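Local coordinates for FMN-binding protein (Syntrophomonas wolfei subsp. wolfei, PDB 3IN6) that binds flavin mononucleotide as a flavoprotein whose reaction is not established, at residues A22-L35 with I46-D58. Sequence-based numbering, arbitrary orientation.
Sequences ARSLINANYISTTL and IAVISVLEMIGDD. With FMN (flavin mononucleotide), chain C.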
loop_
_atom_site.group_PDB
_atom_site.type_symbol
_atom_site.label_atom_id
_atom_site.label_comp_id
_atom_site.label_asym_id
_atom_site.label_seq_id
_atom_site.Cartn_x
_atom_site.Cartn_y
_atom_site.Cartn_z
ATOM N N ALA A 22 -13.335 -9.709 -2.764
ATOM C CA ALA A 22 -12.193 -9.299 -3.566
ATOM C C ALA A 22 -12.616 -9.052 -5.016
ATOM O O ALA A 22 -12.250 -8.032 -5.607
ATOM C CB ALA A 22 -11.098 -10.367 -3.501
ATOM N N ARG A 23 -13.394 -9.986 -5.571
ATOM C CA ARG A 23 -13.883 -9.899 -6.950
ATOM C C ARG A 23 -14.564 -8.570 -7.171
ATOM O O ARG A 23 -14.241 -7.862 -8.121
ATOM C CB ARG A 23 -14.907 -11.011 -7.273
ATOM C CG ARG A 23 -15.258 -11.106 -8.751
ATOM C CD ARG A 23 -16.297 -12.213 -9.081
ATOM N NE ARG A 23 -16.048 -13.397 -8.301
ATOM C CZ ARG A 23 -15.011 -14.203 -8.521
ATOM N NH1 ARG A 23 -14.164 -13.941 -9.509
ATOM N NH2 ARG A 23 -14.831 -15.256 -7.751
ATOM N N SER A 24 -15.518 -8.247 -6.301
ATOM C CA SER A 24 -16.275 -7.004 -6.429
ATOM C C SER A 24 -15.410 -5.755 -6.363
ATOM O O SER A 24 -15.505 -4.891 -7.235
ATOM C CB SER A 24 -17.344 -6.906 -5.352
ATOM O OG SER A 24 -18.397 -7.808 -5.620
ATOM N N LEU A 25 -14.568 -5.671 -5.335
ATOM C CA LEU A 25 -13.748 -4.477 -5.117
ATOM C C LEU A 25 -12.660 -4.306 -6.184
ATOM O O LEU A 25 -12.398 -3.204 -6.615
ATOM C CB LEU A 25 -13.156 -4.488 -3.702
ATOM C CG LEU A 25 -14.175 -4.342 -2.569
ATOM C CD1 LEU A 25 -13.599 -4.741 -1.228
ATOM C CD2 LEU A 25 -14.698 -2.911 -2.525
ATOM N N ILE A 26 -12.007 -5.391 -6.593
ATOM C CA ILE A 26 -11.000 -5.286 -7.633
ATOM C C ILE A 26 -11.639 -4.853 -8.956
ATOM O O ILE A 26 -11.232 -3.858 -9.564
ATOM C CB ILE A 26 -10.229 -6.606 -7.844
ATOM C CG1 ILE A 26 -9.338 -6.899 -6.634
ATOM C CG2 ILE A 26 -9.357 -6.524 -9.098
ATOM C CD1 ILE A 26 -8.165 -5.915 -6.465
ATOM N N ASN A 27 -12.670 -5.574 -9.381
ATOM C CA ASN A 27 -13.268 -5.291 -10.675
ATOM C C ASN A 27 -13.978 -3.927 -10.768
ATOM O O ASN A 27 -14.148 -3.408 -11.873
ATOM C CB ASN A 27 -14.174 -6.445 -11.106
ATOM C CG ASN A 27 -13.398 -7.713 -11.402
ATOM O OD1 ASN A 27 -12.169 -7.685 -11.622
ATOM N ND2 ASN A 27 -14.106 -8.836 -11.431
ATOM N N ALA A 28 -14.351 -3.342 -9.630
ATOM C CA ALA A 28 -14.963 -1.988 -9.624
ATOM C C ALA A 28 -13.958 -0.909 -10.061
ATOM O O ALA A 28 -14.344 0.144 -10.544
ATOM C CB ALA A 28 -15.514 -1.653 -8.245
ATOM N N ASN A 29 -12.668 -1.189 -9.883
ATOM C CA ASN A 29 -11.581 -0.284 -10.278
ATOM C C ASN A 29 -11.652 1.087 -9.580
ATOM O O ASN A 29 -11.690 2.126 -10.222
ATOM C CB ASN A 29 -11.509 -0.128 -11.816
ATOM C CG ASN A 29 -11.027 -1.398 -12.537
ATOM O OD1 ASN A 29 -10.763 -1.357 -13.729
ATOM N ND2 ASN A 29 -10.890 -2.505 -11.818
ATOM N N TYR A 30 -11.673 1.080 -8.253
ATOM C CA TYR A 30 -11.689 2.339 -7.512
ATOM C C TYR A 30 -10.328 3.023 -7.620
ATOM O O TYR A 30 -9.287 2.357 -7.747
ATOM C CB TYR A 30 -12.024 2.110 -6.032
ATOM C CG TYR A 30 -13.456 1.707 -5.765
ATOM C CD1 TYR A 30 -14.466 2.656 -5.740
ATOM C CD2 TYR A 30 -13.789 0.392 -5.501
ATOM C CE1 TYR A 30 -15.776 2.289 -5.487
ATOM C CE2 TYR A 30 -15.088 0.017 -5.246
ATOM C CZ TYR A 30 -16.076 0.972 -5.234
ATOM O OH TYR A 30 -17.364 0.596 -4.995
ATOM N N ILE A 31 -10.346 4.352 -7.593
ATOM C CA ILE A 31 -9.124 5.159 -7.613
ATOM C C ILE A 31 -8.255 4.718 -6.436
ATOM O O ILE A 31 -7.042 4.539 -6.570
ATOM C CB ILE A 31 -9.436 6.664 -7.457
ATOM C CG1 ILE A 31 -10.278 7.182 -8.621
ATOM C CG2 ILE A 31 -8.164 7.492 -7.400
ATOM C CD1 ILE A 31 -10.694 8.653 -8.474
ATOM N N SER A 32 -8.910 4.479 -5.299
ATOM C CA SER A 32 -8.235 4.100 -4.071
ATOM C C SER A 32 -7.864 2.613 -4.052
ATOM O O SER A 32 -8.298 1.858 -3.178
ATOM C CB SER A 32 -9.136 4.439 -2.889
ATOM O OG SER A 32 -10.186 3.507 -2.833
ATOM N N THR A 33 -7.074 2.210 -5.043
ATOM C CA THR A 33 -6.571 0.860 -5.181
ATOM C C THR A 33 -5.054 0.946 -5.398
ATOM O O THR A 33 -4.605 1.735 -6.231
ATOM C CB THR A 33 -7.195 0.178 -6.409
ATOM O OG1 THR A 33 -8.621 0.194 -6.299
ATOM C CG2 THR A 33 -6.715 -1.250 -6.536
ATOM N N THR A 34 -4.277 0.122 -4.692
ATOM C CA THR A 34 -2.825 0.162 -4.796
ATOM C C THR A 34 -2.190 -1.212 -4.928
ATOM O O THR A 34 -2.823 -2.230 -4.600
ATOM C CB THR A 34 -2.165 0.803 -3.529
ATOM O OG1 THR A 34 -2.356 -0.059 -2.386
ATOM C CG2 THR A 34 -2.700 2.200 -3.266
ATOM N N LEU A 35 -0.934 -1.217 -5.390
ATOM C CA LEU A 35 -0.118 -2.444 -5.533
ATOM C C LEU A 35 1.234 -2.155 -4.858
ATOM O O LEU A 35 1.971 -1.246 -5.262
ATOM C CB LEU A 35 0.062 -2.842 -7.006
ATOM C CG LEU A 35 1.056 -4.002 -7.301
ATOM C CD1 LEU A 35 0.618 -5.261 -6.561
ATOM C CD2 LEU A 35 1.174 -4.293 -8.829
ATOM N N ILE A 46 5.109 1.282 -3.316
ATOM C CA ILE A 46 3.661 1.264 -3.438
ATOM C C ILE A 46 3.261 2.276 -4.536
ATOM O O ILE A 46 3.868 3.348 -4.679
ATOM C CB ILE A 46 2.962 1.578 -2.127
ATOM C CG1 ILE A 46 1.442 1.416 -2.302
ATOM C CG2 ILE A 46 3.365 2.960 -1.619
ATOM C CD1 ILE A 46 0.663 1.509 -1.045
ATOM N N ALA A 47 2.262 1.911 -5.330
ATOM C CA ALA A 47 1.800 2.755 -6.417
ATOM C C ALA A 47 0.302 2.575 -6.594
ATOM O O ALA A 47 -0.246 1.495 -6.296
ATOM C CB ALA A 47 2.539 2.390 -7.720
ATOM N N VAL A 48 -0.359 3.635 -7.060
ATOM C CA VAL A 48 -1.783 3.575 -7.367
ATOM C C VAL A 48 -1.955 2.818 -8.700
ATOM O O VAL A 48 -1.327 3.166 -9.705
ATOM C CB VAL A 48 -2.409 4.973 -7.462
ATOM C CG1 VAL A 48 -3.864 4.862 -7.845
ATOM C CG2 VAL A 48 -2.241 5.719 -6.132
ATOM N N ILE A 49 -2.789 1.778 -8.681
ATOM C CA ILE A 49 -3.019 0.906 -9.839
ATOM C C ILE A 49 -4.478 0.463 -9.874
ATOM O O ILE A 49 -4.876 -0.393 -9.065
ATOM C CB ILE A 49 -2.137 -0.382 -9.737
ATOM C CG1 ILE A 49 -0.657 -0.019 -9.627
ATOM C CG2 ILE A 49 -2.367 -1.305 -10.931
ATOM C CD1 ILE A 49 -0.108 0.876 -10.762
ATOM N N SER A 50 -5.270 1.019 -10.789
ATOM C CA SER A 50 -6.686 0.649 -10.867
ATOM C C SER A 50 -7.186 -0.000 -12.191
ATOM O O SER A 50 -8.351 -0.417 -12.232
ATOM C CB SER A 50 -7.569 1.858 -10.524
ATOM O OG SER A 50 -7.517 2.834 -11.549
ATOM N N VAL A 51 -6.379 -0.075 -13.264
ATOM C CA VAL A 51 -6.865 -0.745 -14.495
ATOM C C VAL A 51 -6.676 -2.258 -14.306
ATOM O O VAL A 51 -5.720 -2.869 -14.820
ATOM C CB VAL A 51 -6.185 -0.244 -15.770
ATOM C CG1 VAL A 51 -6.814 -0.924 -16.997
ATOM C CG2 VAL A 51 -6.335 1.257 -15.883
ATOM N N LEU A 52 -7.617 -2.852 -13.566
ATOM C CA LEU A 52 -7.531 -4.264 -13.139
ATOM C C LEU A 52 -8.778 -5.092 -13.372
ATOM O O LEU A 52 -9.896 -4.568 -13.454
ATOM C CB LEU A 52 -7.345 -4.330 -11.621
ATOM C CG LEU A 52 -6.179 -3.682 -10.910
ATOM C CD1 LEU A 52 -6.364 -3.946 -9.426
ATOM C CD2 LEU A 52 -4.840 -4.244 -11.425
ATOM N N GLU A 53 -8.567 -6.403 -13.359
ATOM C CA GLU A 53 -9.647 -7.371 -13.467
ATOM C C GLU A 53 -9.258 -8.711 -12.842
ATOM O O GLU A 53 -8.157 -9.247 -13.105
ATOM C CB GLU A 53 -10.037 -7.555 -14.932
ATOM C CG GLU A 53 -11.246 -8.439 -15.135
ATOM C CD GLU A 53 -11.747 -8.422 -16.566
ATOM O OE1 GLU A 53 -11.455 -7.460 -17.300
ATOM O OE2 GLU A 53 -12.466 -9.355 -16.944
HETATM N N MSE A 54 -10.133 -9.228 -11.988
HETATM C CA MSE A 54 -9.957 -10.551 -11.377
HETATM C C MSE A 54 -10.772 -11.550 -12.207
HETATM O O MSE A 54 -11.942 -11.298 -12.525
HETATM C CB MSE A 54 -10.382 -10.548 -9.916
HETATM C CG MSE A 54 -10.534 -11.906 -9.291
HETATM SE SE MSE A 54 -10.768 -11.658 -7.380
HETATM C CE MSE A 54 -11.289 -13.466 -6.846
ATOM N N ILE A 55 -10.110 -12.639 -12.600
ATOM C CA ILE A 55 -10.688 -13.699 -13.430
ATOM C C ILE A 55 -10.667 -14.986 -12.602
ATOM O O ILE A 55 -9.633 -15.357 -12.038
ATOM C CB ILE A 55 -9.862 -13.882 -14.745
ATOM C CG1 ILE A 55 -9.839 -12.577 -15.552
ATOM C CG2 ILE A 55 -10.408 -15.018 -15.589
ATOM C CD1 ILE A 55 -8.772 -12.534 -16.621
ATOM N N GLY A 56 -11.817 -15.646 -12.513
ATOM C CA GLY A 56 -11.947 -16.866 -11.734
ATOM C C GLY A 56 -11.734 -16.577 -10.258
ATOM O O GLY A 56 -12.241 -15.572 -9.721
ATOM N N ASP A 57 -10.985 -17.471 -9.621
ATOM C CA ASP A 57 -10.632 -17.386 -8.215
ATOM C C ASP A 57 -9.126 -17.313 -8.021
ATOM O O ASP A 57 -8.661 -17.210 -6.872
ATOM C CB ASP A 57 -11.093 -18.661 -7.493
ATOM C CG ASP A 57 -12.619 -18.794 -7.400
ATOM O OD1 ASP A 57 -13.340 -17.774 -7.398
ATOM O OD2 ASP A 57 -13.101 -19.941 -7.303
ATOM N N ASP A 58 -8.365 -17.380 -9.114
ATOM C CA ASP A 58 -6.918 -17.455 -9.036
ATOM C C ASP A 58 -6.128 -16.406 -9.833
ATOM O O ASP A 58 -4.913 -16.414 -9.782
ATOM C CB ASP A 58 -6.487 -18.864 -9.467
ATOM C CG ASP A 58 -7.080 -19.280 -10.821
ATOM O OD1 ASP A 58 -7.160 -18.444 -11.742
ATOM O OD2 ASP A 58 -7.489 -20.456 -10.960
HETATM N N1 FMN C . -0.434 2.869 -13.804
HETATM C C2 FMN C . -0.450 1.609 -14.375
HETATM O O2 FMN C . 0.553 1.177 -14.954
HETATM N N3 FMN C . -1.599 0.831 -14.295
HETATM C C4 FMN C . -2.736 1.306 -13.657
HETATM O O4 FMN C . -3.747 0.584 -13.610
HETATM C C4A FMN C . -2.722 2.593 -13.094
HETATM N N5 FMN C . -3.845 3.109 -12.455
HETATM C C5A FMN C . -3.838 4.377 -11.886
HETATM C C6 FMN C . -4.987 4.854 -11.239
HETATM C C7 FMN C . -4.992 6.130 -10.672
HETATM C C7M FMN C . -6.234 6.619 -9.990
HETATM C C8 FMN C . -3.845 6.934 -10.730
HETATM C C8M FMN C . -3.825 8.307 -10.110
HETATM C C9 FMN C . -2.693 6.451 -11.367
HETATM C C9A FMN C . -2.681 5.167 -11.957
HETATM N N10 FMN C . -1.543 4.653 -12.598
HETATM C C10 FMN C . -1.565 3.377 -13.170
HETATM C "C1'" FMN C . -0.278 5.474 -12.714
HETATM C "C2'" FMN C . 0.776 5.104 -11.671
HETATM O "O2'" FMN C . 0.236 5.176 -10.369
HETATM C "C3'" FMN C . 1.983 6.037 -11.835
HETATM O "O3'" FMN C . 2.649 5.699 -13.036
HETATM C "C4'" FMN C . 2.964 5.995 -10.658
HETATM O "O4'" FMN C . 3.885 7.058 -10.768
HETATM C "C5'" FMN C . 3.752 4.697 -10.603
HETATM O "O5'" FMN C . 4.573 4.699 -9.461
HETATM P P FMN C . 5.969 3.884 -9.406
HETATM O O1P FMN C . 7.009 4.528 -10.283
HETATM O O2P FMN C . 5.809 2.439 -9.850
HETATM O O3P FMN C . 6.399 4.019 -7.983
HETATM O O HOH W 1 -14.581 -12.174 -11.938
#
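Leu35 and Ala47 exchange backbone hydrogen bonds (Leu35 N to Ala47 O, 2.9 Å) in the antiparallel hairpin of strands 33-38 and 44-48, at one end of a sheet consistent with the FMN-binding split barrel. Beyond it the chain turns at the flavin, where Ser50 N donates to FMN N5 (3.0 Å), and continues as strand 52-55, roughly antiparallel to helix segment 22-28, their axes 6.6 Å apart. Arg23 can be followed outward from that helix. Its CB lies 4.2 Å from SE of Met54, a selenomethionine; CG stands anti to the backbone N (chi1 -170°), and a bend at chi3 brings the guanidinium edge-on to the turn after the strand. There NH1 donates to Gly56 O (N-H...O 171°), which lies in the guanidinium plane, and to a water that donates to Met54 O. NH2 forms a salt bridge to Asp57 OD1 (2.9 Å), the guanidinium and carboxylate planes 47° apart. Met54 CE covers one guanidinium face. Glu20 also pairs with NH2 and Arg16 with Asp57, giving a chain of alternating charges. Replacing Arg23 by alanine would probably leave the Asp57 carboxylate short of one positive partner and the turn at Gly56 less firmly tied to the helix. One turn on, Asn27 OD1 accepts from Met54 N at 2.6 Å, in the carbonyl plane and on a lone pair. At the helix end, Asn29, with positive phi, spans helix and strand: ND2 donates to Ile26 O (2.7 Å) and, in its amide plane, to Leu52 O (2.8 Å).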